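Local coordinates for pullulanase (PDB 2WAN), which probably hydrolyses alpha-1,6-glucosidic linkages in pullulan and branched starch polysaccharides, as a debranching glycoside hydrolase of the alpha-amylase family, at residues F494-E499 / G508-N513; P490-N495 / M550-N555; T849-F854 / I869-P874; P874-Q879 / P912-L917. One frame throughout, in Å; residues are numbered along the deposited sequence.

Contact 1. Residues F494-E499 / G508-N513; sequences FNSIDE and GYDPRN
The F494 ring carries G508 on one face: G508 CA stands 3.4 Å from the F494 ring centroid, only 9° off the normal, a CH-pi contact. The R512 guanidinium has F494 O over one face, offset toward the rim, and in its plane at the edge NH1 gives a hydrogen bond to N495 OD1 (2.9 Å), with amide and guanidinium nearly perpendicular. Also in the guanidinium plane, water 2 accepts from NH1 and water 3 from NH2, and each donates to I497 O. With CG anti to the backbone N (chi1 -176°) and the chain bent at chi3, R512 extends to these partners. D510 holds the start of the loop after F494. Its backbone O accepts from N495 N at 3.0 Å, while its OD1 takes the S496 OG proton on the syn side at 2.8 Å. Water 1 spans N495 ND2 and D510 OD2. G508 to P511 close the YNWGYDP signature of type I pullulanases, and this contact folds its end against the strand 492-494. Shared among E493, N495 OD1 and the waters, the R512 cation would be fixed in its rotation, as would the D510 carboxylate by its hydroxyl and water.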
# COMPACT_ATOMS: atom_id res chain seq x y z
N PHE A 494 13.77 6.40 9.36
CA PHE A 494 14.33 5.63 8.26
C PHE A 494 15.86 5.57 8.33
O PHE A 494 16.50 6.35 9.05
CB PHE A 494 13.80 6.13 6.90
CG PHE A 494 13.91 7.62 6.68
CD1 PHE A 494 15.09 8.18 6.20
CD2 PHE A 494 12.81 8.47 6.93
CE1 PHE A 494 15.20 9.55 5.98
CE2 PHE A 494 12.92 9.85 6.70
CZ PHE A 494 14.11 10.39 6.23
N ASN A 495 16.45 4.66 7.56
CA ASN A 495 17.87 4.33 7.71
C ASN A 495 18.85 5.21 6.93
O ASN A 495 20.03 5.32 7.30
CB ASN A 495 18.07 2.85 7.36
CG ASN A 495 19.47 2.35 7.70
OD1 ASN A 495 19.83 2.23 8.88
ND2 ASN A 495 20.27 2.09 6.67
N SER A 496 18.37 5.85 5.85
CA SER A 496 19.26 6.44 4.83
C SER A 496 19.98 7.72 5.26
O SER A 496 20.97 8.13 4.64
CB SER A 496 18.50 6.65 3.52
OG SER A 496 17.23 7.26 3.75
N ILE A 497 19.50 8.34 6.33
CA ILE A 497 20.15 9.53 6.85
C ILE A 497 20.84 9.20 8.17
O ILE A 497 20.21 8.69 9.11
CB ILE A 497 19.14 10.72 7.04
CG1 ILE A 497 18.53 11.11 5.68
CG2 ILE A 497 19.84 11.92 7.78
CD1 ILE A 497 17.52 12.28 5.75
N ASP A 498 22.14 9.45 8.22
CA ASP A 498 22.92 9.37 9.45
C ASP A 498 22.54 10.60 10.27
O ASP A 498 22.74 11.72 9.82
CB ASP A 498 24.42 9.36 9.09
CG ASP A 498 25.35 9.42 10.30
OD1 ASP A 498 24.95 9.69 11.46
OD2 ASP A 498 26.55 9.20 10.07
N GLU A 499 21.98 10.39 11.46
CA GLU A 499 21.52 11.50 12.31
C GLU A 499 22.62 12.43 12.80
O GLU A 499 22.32 13.51 13.32
CB GLU A 499 20.69 10.99 13.48
CG GLU A 499 19.31 10.46 13.03
CD GLU A 499 18.46 9.93 14.18
OE1 GLU A 499 18.99 9.68 15.29
OE2 GLU A 499 17.23 9.74 13.96
N GLY A 508 12.88 9.05 2.32
CA GLY A 508 12.57 8.25 3.51
C GLY A 508 11.81 6.95 3.30
O GLY A 508 11.13 6.48 4.24
N TYR A 509 11.90 6.36 2.11
CA TYR A 509 11.16 5.11 1.85
C TYR A 509 11.92 3.85 2.29
O TYR A 509 11.63 2.76 1.81
CB TYR A 509 10.65 5.01 0.38
CG TYR A 509 9.65 6.10 0.12
CD1 TYR A 509 8.33 5.97 0.57
CD2 TYR A 509 10.02 7.28 -0.52
CE1 TYR A 509 7.41 6.98 0.40
CE2 TYR A 509 9.11 8.29 -0.71
CZ TYR A 509 7.81 8.14 -0.25
OH TYR A 509 6.91 9.18 -0.40
N ASP A 510 12.87 4.03 3.22
CA ASP A 510 13.63 2.90 3.80
C ASP A 510 13.45 2.83 5.34
O ASP A 510 14.40 3.06 6.11
CB ASP A 510 15.11 2.97 3.38
CG ASP A 510 15.82 4.23 3.85
OD1 ASP A 510 15.24 5.33 3.81
OD2 ASP A 510 17.01 4.10 4.23
N PRO A 511 12.22 2.51 5.80
CA PRO A 511 11.94 2.58 7.24
C PRO A 511 12.77 1.61 8.09
O PRO A 511 13.10 0.49 7.65
CB PRO A 511 10.46 2.24 7.33
CG PRO A 511 10.19 1.43 6.10
CD PRO A 511 11.06 2.01 5.04
N ARG A 512 13.08 2.04 9.30
CA ARG A 512 13.82 1.22 10.25
C ARG A 512 13.12 1.13 11.60
O ARG A 512 13.03 0.04 12.19
CB ARG A 512 15.24 1.79 10.46
CG ARG A 512 16.17 0.94 11.39
CD ARG A 512 17.55 1.61 11.49
NE ARG A 512 17.44 2.88 12.21
CZ ARG A 512 18.19 3.95 12.00
NH1 ARG A 512 19.16 3.94 11.10
NH2 ARG A 512 17.97 5.04 12.71
N ASN A 513 12.67 2.28 12.12
CA ASN A 513 11.97 2.31 13.44
C ASN A 513 10.58 2.92 13.26
O ASN A 513 10.41 4.14 13.27
CB ASN A 513 12.79 3.05 14.52
CG ASN A 513 14.24 2.57 14.59
OD1 ASN A 513 14.58 1.58 15.27
ND2 ASN A 513 15.09 3.25 13.86
O HOH W 1 19.04 2.46 3.89
O HOH W 2 20.86 6.08 9.91
O HOH W 3 19.88 6.88 11.28

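Contact 2. Residues P490-N495 / M550-N555; sequences PVEEFN and MDVVYN
P490 sets ring atoms CG and CD against the end of the barrel strand 547-552, with CG 3.8 Å from V553 CG2 and CD 3.6 Å from D551 OD2. That carboxylate contributes carbon-to-oxygen packing here; its polar partners are Y509 and R620. At V491 the backbone takes over: its N reaches D551 O through water 4, and its CG2 meets M550 CE at 3.8 Å. E492 buries the largest area of the contact. Its N uses water 5 to reach the same D551 O, so two waters bridge to that carbonyl. The E492 side chain, with CG beside the backbone N (chi1 -64°) and fully extended beyond, runs straight across to the other segment. M550, bent at chi3, lays its CE methyl 3.6 Å from E492 CG. At the tip, E492 OE1 accepts from water 6, which in turn accepts from V553 N, while E492 OE2 lies 2.8 Å from Y554 OH and 3.5 Å from V552 CG1. Carboxylate and phenol planes stand 72° apart, and the phenol is hydrogen-bonded to S606. D551 to N555 belong to the first conserved region of the alpha-amylase family, at the C-terminal end of the third strand of the (beta/alpha)8 barrel and just beyond it. Helix 597-614 covers one flank, with W610 against E492 and M550; strand 618-621 packs F619 on M550 and V552; and strand 511-513 brings P511 to V553.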
# COMPACT_ATOMS: atom_id res chain seq x y z
N PRO A 490 7.51 10.46 4.28
CA PRO A 490 7.75 9.67 5.51
C PRO A 490 8.47 10.36 6.68
O PRO A 490 9.61 10.85 6.54
CB PRO A 490 8.56 8.49 4.99
CG PRO A 490 7.88 8.23 3.65
CD PRO A 490 7.71 9.64 3.07
N VAL A 491 7.78 10.40 7.81
CA VAL A 491 8.38 10.87 9.07
C VAL A 491 8.59 9.74 10.11
O VAL A 491 9.02 10.01 11.23
CB VAL A 491 7.61 12.07 9.69
CG1 VAL A 491 7.56 13.26 8.70
CG2 VAL A 491 6.19 11.65 10.16
N GLU A 492 8.27 8.50 9.76
CA GLU A 492 8.71 7.37 10.60
C GLU A 492 10.18 7.10 10.31
O GLU A 492 10.58 6.99 9.14
CB GLU A 492 7.88 6.11 10.35
CG GLU A 492 6.41 6.29 10.72
CD GLU A 492 5.54 5.10 10.39
OE1 GLU A 492 5.96 4.21 9.61
OE2 GLU A 492 4.40 5.08 10.92
N GLU A 493 10.97 7.01 11.38
CA GLU A 493 12.43 6.83 11.31
C GLU A 493 12.91 5.87 10.22
O GLU A 493 12.53 4.69 10.19
CB GLU A 493 12.95 6.33 12.67
CG GLU A 493 14.48 6.20 12.73
CD GLU A 493 15.21 7.51 12.95
OE1 GLU A 493 14.55 8.56 13.13
OE2 GLU A 493 16.46 7.50 12.92
N PHE A 494 13.77 6.40 9.36
CA PHE A 494 14.33 5.63 8.26
C PHE A 494 15.86 5.57 8.33
O PHE A 494 16.50 6.35 9.05
CB PHE A 494 13.80 6.13 6.90
CG PHE A 494 13.91 7.62 6.68
CD1 PHE A 494 15.09 8.18 6.20
CD2 PHE A 494 12.81 8.47 6.93
CE1 PHE A 494 15.20 9.55 5.98
CE2 PHE A 494 12.92 9.85 6.70
CZ PHE A 494 14.11 10.39 6.23
N ASN A 495 16.45 4.66 7.56
CA ASN A 495 17.87 4.33 7.71
C ASN A 495 18.85 5.21 6.93
O ASN A 495 20.03 5.32 7.30
CB ASN A 495 18.07 2.85 7.36
CG ASN A 495 19.47 2.35 7.70
OD1 ASN A 495 19.83 2.23 8.88
ND2 ASN A 495 20.27 2.09 6.67
N MET A 550 -0.13 10.87 7.30
CA MET A 550 1.24 10.37 7.17
C MET A 550 1.41 9.40 6.02
O MET A 550 0.71 8.40 5.96
CB MET A 550 1.67 9.70 8.48
CG MET A 550 2.07 10.70 9.57
SD MET A 550 2.41 9.87 11.17
CE MET A 550 3.79 8.79 10.75
N ASP A 551 2.38 9.68 5.14
CA ASP A 551 2.90 8.65 4.21
C ASP A 551 3.62 7.59 5.07
O ASP A 551 4.53 7.94 5.83
CB ASP A 551 3.88 9.33 3.25
CG ASP A 551 4.30 8.46 2.08
OD1 ASP A 551 4.20 7.21 2.15
OD2 ASP A 551 4.73 9.04 1.06
N VAL A 552 3.19 6.34 4.98
CA VAL A 552 3.79 5.25 5.78
C VAL A 552 4.19 4.07 4.90
O VAL A 552 3.51 3.76 3.90
CB VAL A 552 2.84 4.79 6.93
CG1 VAL A 552 2.71 5.90 8.01
CG2 VAL A 552 1.45 4.44 6.37
N VAL A 553 5.28 3.41 5.27
CA VAL A 553 5.94 2.42 4.43
C VAL A 553 6.03 1.07 5.17
O VAL A 553 7.13 0.53 5.37
CB VAL A 553 7.35 2.92 3.99
CG1 VAL A 553 7.94 2.07 2.85
CG2 VAL A 553 7.30 4.43 3.58
N TYR A 554 4.87 0.54 5.54
CA TYR A 554 4.77 -0.79 6.17
C TYR A 554 5.04 -1.94 5.22
O TYR A 554 5.18 -3.08 5.67
CB TYR A 554 3.41 -1.00 6.88
CG TYR A 554 3.22 -0.01 8.02
CD1 TYR A 554 3.96 -0.14 9.20
CD2 TYR A 554 2.36 1.08 7.89
CE1 TYR A 554 3.84 0.80 10.25
CE2 TYR A 554 2.22 2.02 8.94
CZ TYR A 554 2.97 1.87 10.11
OH TYR A 554 2.84 2.81 11.10
N ASN A 555 5.14 -1.68 3.92
CA ASN A 555 5.24 -2.78 2.95
C ASN A 555 6.63 -3.43 2.84
O ASN A 555 6.73 -4.51 2.27
CB ASN A 555 4.77 -2.32 1.56
CG ASN A 555 5.71 -1.31 0.93
OD1 ASN A 555 6.79 -1.68 0.48
ND2 ASN A 555 5.32 -0.04 0.92
O HOH W 4 4.85 10.52 7.18
O HOH W 5 6.56 7.33 7.59
O HOH W 6 7.21 4.42 7.14

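Contact 3. Residues T849-F854 / I869-P874; sequences TNTVAF and IVMYNP. With SO4 (sulfate ion), chain M.
V852 pairs with Y872, and F854 with V870, as the hydrogen-bonded pairs of an antiparallel beta hairpin whose strand axes lie 4.7 Å apart at 178°. Y872 N to V852 O is 2.8 Å, F854 N to V870 O 2.9 Å and V870 N to F854 O 3.0 Å; the return bond from V852 N to Y872 O is weak. Between them A853 and M871 form the non-hydrogen-bonded pair, where M871 CA and A853 CA each point a hydrogen at a carbonyl opposite. On the face carrying V852, F854, V870 and Y872 the rings pack on aliphatic groups and on each other. With CG between backbone N and carbonyl carbon (chi1 60°), the F854 ring lies alongside V870, whose CB sits 3.9 Å from the ring centroid in a CH-pi contact. Y872 meets the same ring obliquely, planes at 61°, and its OH is hydrogen-bonded to T769. On the other face apolar packing rules: M871 runs extended past A853 and ends its CE 3.8 Å from T851 CB. Before the strand, a sulfate ion, probably from the crystallisation liquor, takes a hydrogen bond from N850 N at O1 (2.7 Å), and P874 lies against N850 O. This hairpin of the C-terminal all-beta domain turns its aromatic face to helices 707-714 and 753-769; the M871 face meets L881 of strand 879-882, and strand 915-920 flanks strand 868-873.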
# COMPACT_ATOMS: atom_id res chain seq x y z
N THR A 849 -16.18 18.65 -30.18
CA THR A 849 -15.12 17.65 -30.17
C THR A 849 -13.99 18.00 -29.22
O THR A 849 -13.50 19.13 -29.18
CB THR A 849 -14.54 17.50 -31.59
OG1 THR A 849 -15.62 17.18 -32.47
CG2 THR A 849 -13.51 16.36 -31.62
N ASN A 850 -13.58 16.99 -28.45
CA ASN A 850 -12.47 17.11 -27.51
C ASN A 850 -12.73 18.16 -26.43
O ASN A 850 -11.84 18.91 -26.06
CB ASN A 850 -11.13 17.37 -28.21
CG ASN A 850 -9.97 16.99 -27.33
OD1 ASN A 850 -10.04 16.00 -26.61
ND2 ASN A 850 -8.91 17.80 -27.34
N THR A 851 -13.96 18.21 -25.95
CA THR A 851 -14.27 19.03 -24.76
C THR A 851 -15.16 18.17 -23.88
O THR A 851 -15.76 17.21 -24.36
CB THR A 851 -15.01 20.36 -25.10
OG1 THR A 851 -16.30 20.07 -25.66
CG2 THR A 851 -14.19 21.25 -26.07
N VAL A 852 -15.19 18.49 -22.58
CA VAL A 852 -16.03 17.80 -21.61
C VAL A 852 -16.83 18.86 -20.86
O VAL A 852 -16.25 19.80 -20.29
CB VAL A 852 -15.18 16.96 -20.60
CG1 VAL A 852 -16.05 16.40 -19.48
CG2 VAL A 852 -14.49 15.81 -21.32
N ALA A 853 -18.15 18.71 -20.87
CA ALA A 853 -19.05 19.64 -20.18
C ALA A 853 -20.07 18.87 -19.37
O ALA A 853 -20.63 17.90 -19.86
CB ALA A 853 -19.78 20.53 -21.18
N PHE A 854 -20.30 19.31 -18.13
CA PHE A 854 -21.29 18.65 -17.28
C PHE A 854 -22.06 19.61 -16.41
O PHE A 854 -21.62 20.75 -16.20
CB PHE A 854 -20.67 17.52 -16.43
CG PHE A 854 -19.58 17.98 -15.50
CD1 PHE A 854 -19.88 18.35 -14.18
CD2 PHE A 854 -18.26 18.03 -15.94
CE1 PHE A 854 -18.86 18.77 -13.33
CE2 PHE A 854 -17.23 18.44 -15.08
CZ PHE A 854 -17.53 18.80 -13.77
N ILE A 869 -22.63 24.48 -14.03
CA ILE A 869 -22.06 23.90 -15.26
C ILE A 869 -20.55 24.08 -15.26
O ILE A 869 -20.06 25.15 -14.94
CB ILE A 869 -22.66 24.50 -16.55
CG1 ILE A 869 -24.07 23.97 -16.75
CG2 ILE A 869 -21.76 24.16 -17.78
CD1 ILE A 869 -24.84 24.69 -17.88
N VAL A 870 -19.82 23.01 -15.59
CA VAL A 870 -18.37 23.08 -15.76
C VAL A 870 -18.05 22.58 -17.18
O VAL A 870 -18.60 21.57 -17.61
CB VAL A 870 -17.62 22.16 -14.75
CG1 VAL A 870 -16.11 22.10 -15.02
CG2 VAL A 870 -17.89 22.60 -13.30
N MET A 871 -17.16 23.28 -17.89
CA MET A 871 -16.66 22.79 -19.19
C MET A 871 -15.15 22.95 -19.29
O MET A 871 -14.63 24.06 -19.06
CB MET A 871 -17.34 23.51 -20.36
CG MET A 871 -16.79 23.07 -21.72
SD MET A 871 -17.83 23.72 -23.03
CE MET A 871 -16.68 23.65 -24.41
N TYR A 872 -14.46 21.86 -19.63
CA TYR A 872 -13.02 21.88 -19.88
C TYR A 872 -12.80 22.02 -21.37
O TYR A 872 -13.31 21.21 -22.15
CB TYR A 872 -12.35 20.59 -19.40
CG TYR A 872 -12.74 20.12 -18.02
CD1 TYR A 872 -12.58 20.95 -16.91
CD2 TYR A 872 -13.21 18.83 -17.82
CE1 TYR A 872 -12.94 20.49 -15.61
CE2 TYR A 872 -13.57 18.38 -16.55
CZ TYR A 872 -13.43 19.21 -15.46
OH TYR A 872 -13.78 18.74 -14.22
N ASN A 873 -12.06 23.05 -21.76
CA ASN A 873 -11.66 23.25 -23.17
C ASN A 873 -10.14 23.23 -23.34
O ASN A 873 -9.50 24.28 -23.20
CB ASN A 873 -12.20 24.56 -23.74
CG ASN A 873 -11.74 24.77 -25.18
OD1 ASN A 873 -11.46 23.80 -25.87
ND2 ASN A 873 -11.63 26.02 -25.60
N PRO A 874 -9.56 22.06 -23.67
CA PRO A 874 -8.11 21.94 -23.84
C PRO A 874 -7.60 22.44 -25.19
O PRO A 874 -6.39 22.52 -25.39
CB PRO A 874 -7.87 20.44 -23.74
CG PRO A 874 -9.14 19.83 -24.23
CD PRO A 874 -10.22 20.74 -23.73
S SO4 M . -15.04 13.61 -28.45
O1 SO4 M . -15.31 14.94 -27.92
O2 SO4 M . -13.61 13.46 -28.71
O3 SO4 M . -15.47 12.59 -27.49
O4 SO4 M . -15.80 13.43 -29.69

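Contact 4. Residues P874-Q879 / P912-L917; sequences PNKTSQ and PAISTL
I914, whose N donates to N875 O at 3.0 Å, has left-handed backbone angles, an unusual choice for a beta-branched residue. The reason is a G1 beta bulge: I914 and S915 together face N873 at the start of strand 915-920, in the C-terminal all-beta domain, and the first position of a G1 bulge normally adopts that conformation. The side chain seems to pay for it, with chi1 at -34°, off a staggered position, leaving CG1 3.6 Å from N875 O and beside P874 O. A913 is the other part of the contact. Its CB points into the turn that follows strand 868-873, and lies 3.4 Å from K876 O and 3.5 Å from N875 O, so a methyl group rests on two successive carbonyls. K876 CG lies 4.3 Å from I914 CD1, while its NZ forms a salt bridge with D751. Farther along, S878 CB passes P912 CA at 4.2 Å. The two segments are also tied through N873, whose ND2 donates to both T877 O and P912 O, while its OD1 accepts from N875 ND2. S878 OG and I914 O are each hydrogen-bonded to glycerol, probably from the crystallisation liquor. From the start of the strand S915 OG reaches back to donate to P912 O at 2.7 Å, arriving from above the carbonyl plane, 44° out of it.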
# COMPACT_ATOMS: atom_id res chain seq x y z
N PRO A 874 -9.56 22.06 -23.67
CA PRO A 874 -8.11 21.94 -23.84
C PRO A 874 -7.60 22.44 -25.19
O PRO A 874 -6.39 22.52 -25.39
CB PRO A 874 -7.87 20.44 -23.74
CG PRO A 874 -9.14 19.83 -24.23
CD PRO A 874 -10.22 20.74 -23.73
N ASN A 875 -8.52 22.76 -26.09
CA ASN A 875 -8.16 23.12 -27.46
C ASN A 875 -7.58 24.52 -27.59
O ASN A 875 -7.82 25.39 -26.75
CB ASN A 875 -9.37 22.94 -28.35
CG ASN A 875 -9.93 21.55 -28.26
OD1 ASN A 875 -9.28 20.59 -28.70
ND2 ASN A 875 -11.10 21.41 -27.64
N LYS A 876 -6.82 24.74 -28.66
CA LYS A 876 -6.17 26.02 -28.87
C LYS A 876 -7.07 27.12 -29.45
O LYS A 876 -6.62 28.25 -29.62
CB LYS A 876 -4.90 25.81 -29.70
CG LYS A 876 -3.74 25.38 -28.83
CD LYS A 876 -2.49 25.13 -29.63
CE LYS A 876 -1.35 24.70 -28.74
NZ LYS A 876 -0.17 24.30 -29.56
N THR A 877 -8.33 26.79 -29.74
CA THR A 877 -9.30 27.81 -30.12
C THR A 877 -10.45 27.80 -29.14
O THR A 877 -10.69 26.78 -28.47
CB THR A 877 -9.83 27.61 -31.55
OG1 THR A 877 -10.45 26.32 -31.65
CG2 THR A 877 -8.68 27.67 -32.57
N SER A 878 -11.17 28.92 -29.08
CA SER A 878 -12.36 29.02 -28.25
C SER A 878 -13.41 28.06 -28.78
O SER A 878 -13.43 27.73 -29.97
CB SER A 878 -12.91 30.45 -28.21
OG SER A 878 -13.38 30.83 -29.50
N GLN A 879 -14.29 27.61 -27.88
CA GLN A 879 -15.32 26.65 -28.21
C GLN A 879 -16.63 27.11 -27.59
O GLN A 879 -16.63 27.76 -26.55
CB GLN A 879 -14.96 25.27 -27.68
CG GLN A 879 -13.63 24.72 -28.21
CD GLN A 879 -13.71 24.33 -29.67
OE1 GLN A 879 -14.67 23.70 -30.10
NE2 GLN A 879 -12.67 24.67 -30.42
N PRO A 912 -13.03 30.30 -23.58
CA PRO A 912 -11.69 30.57 -24.16
C PRO A 912 -10.79 29.34 -24.30
O PRO A 912 -10.98 28.32 -23.61
CB PRO A 912 -11.06 31.56 -23.17
CG PRO A 912 -12.17 32.18 -22.44
CD PRO A 912 -13.30 31.16 -22.41
N ALA A 913 -9.83 29.44 -25.22
CA ALA A 913 -8.84 28.40 -25.46
C ALA A 913 -8.14 27.98 -24.16
O ALA A 913 -7.89 28.82 -23.29
CB ALA A 913 -7.80 28.90 -26.45
N ILE A 914 -7.84 26.68 -24.06
CA ILE A 914 -7.13 26.07 -22.91
C ILE A 914 -7.61 26.64 -21.56
O ILE A 914 -6.86 27.28 -20.83
CB ILE A 914 -5.59 26.19 -23.01
CG1 ILE A 914 -5.14 26.10 -24.47
CG2 ILE A 914 -4.90 25.10 -22.16
CD1 ILE A 914 -3.62 26.09 -24.63
N SER A 915 -8.89 26.42 -21.26
CA SER A 915 -9.45 26.94 -20.02
C SER A 915 -10.64 26.14 -19.53
O SER A 915 -11.12 25.21 -20.21
CB SER A 915 -9.88 28.41 -20.22
OG SER A 915 -11.10 28.46 -20.95
N THR A 916 -11.09 26.50 -18.34
CA THR A 916 -12.28 25.90 -17.74
C THR A 916 -13.34 26.97 -17.55
O THR A 916 -13.05 28.06 -17.03
CB THR A 916 -11.92 25.23 -16.37
OG1 THR A 916 -10.95 24.21 -16.59
CG2 THR A 916 -13.19 24.61 -15.72
N LEU A 917 -14.55 26.67 -18.01
CA LEU A 917 -15.71 27.55 -17.84
C LEU A 917 -16.51 27.04 -16.66
O LEU A 917 -16.71 25.83 -16.54
CB LEU A 917 -16.61 27.50 -19.09
CG LEU A 917 -17.96 28.24 -19.01
CD1 LEU A 917 -17.76 29.74 -19.25
CD2 LEU A 917 -18.98 27.64 -19.98

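Overall arrangement
The four contacts form two pairs. Contacts 1 and 2, with centres 8 Å apart, share F494 and N495 and belong to the catalytic barrel; Y509 OH, 2.6 Å from D551 OD2, ties the signature loop to the third barrel strand, at the end where enzymes of this family hold their active site. Contacts 3 and 4, with centres 9 Å apart, share P874 in the C-terminal all-beta domain, where N873 N lies 2.8 Å from S915 O and joins the hairpin to the last strand. The pairs are separate: centres of contacts 2 and 3 are about 40 Å apart, nearest atoms about 26 Å. The sulfate at contact 3 is therefore remote from contacts 1 and 2.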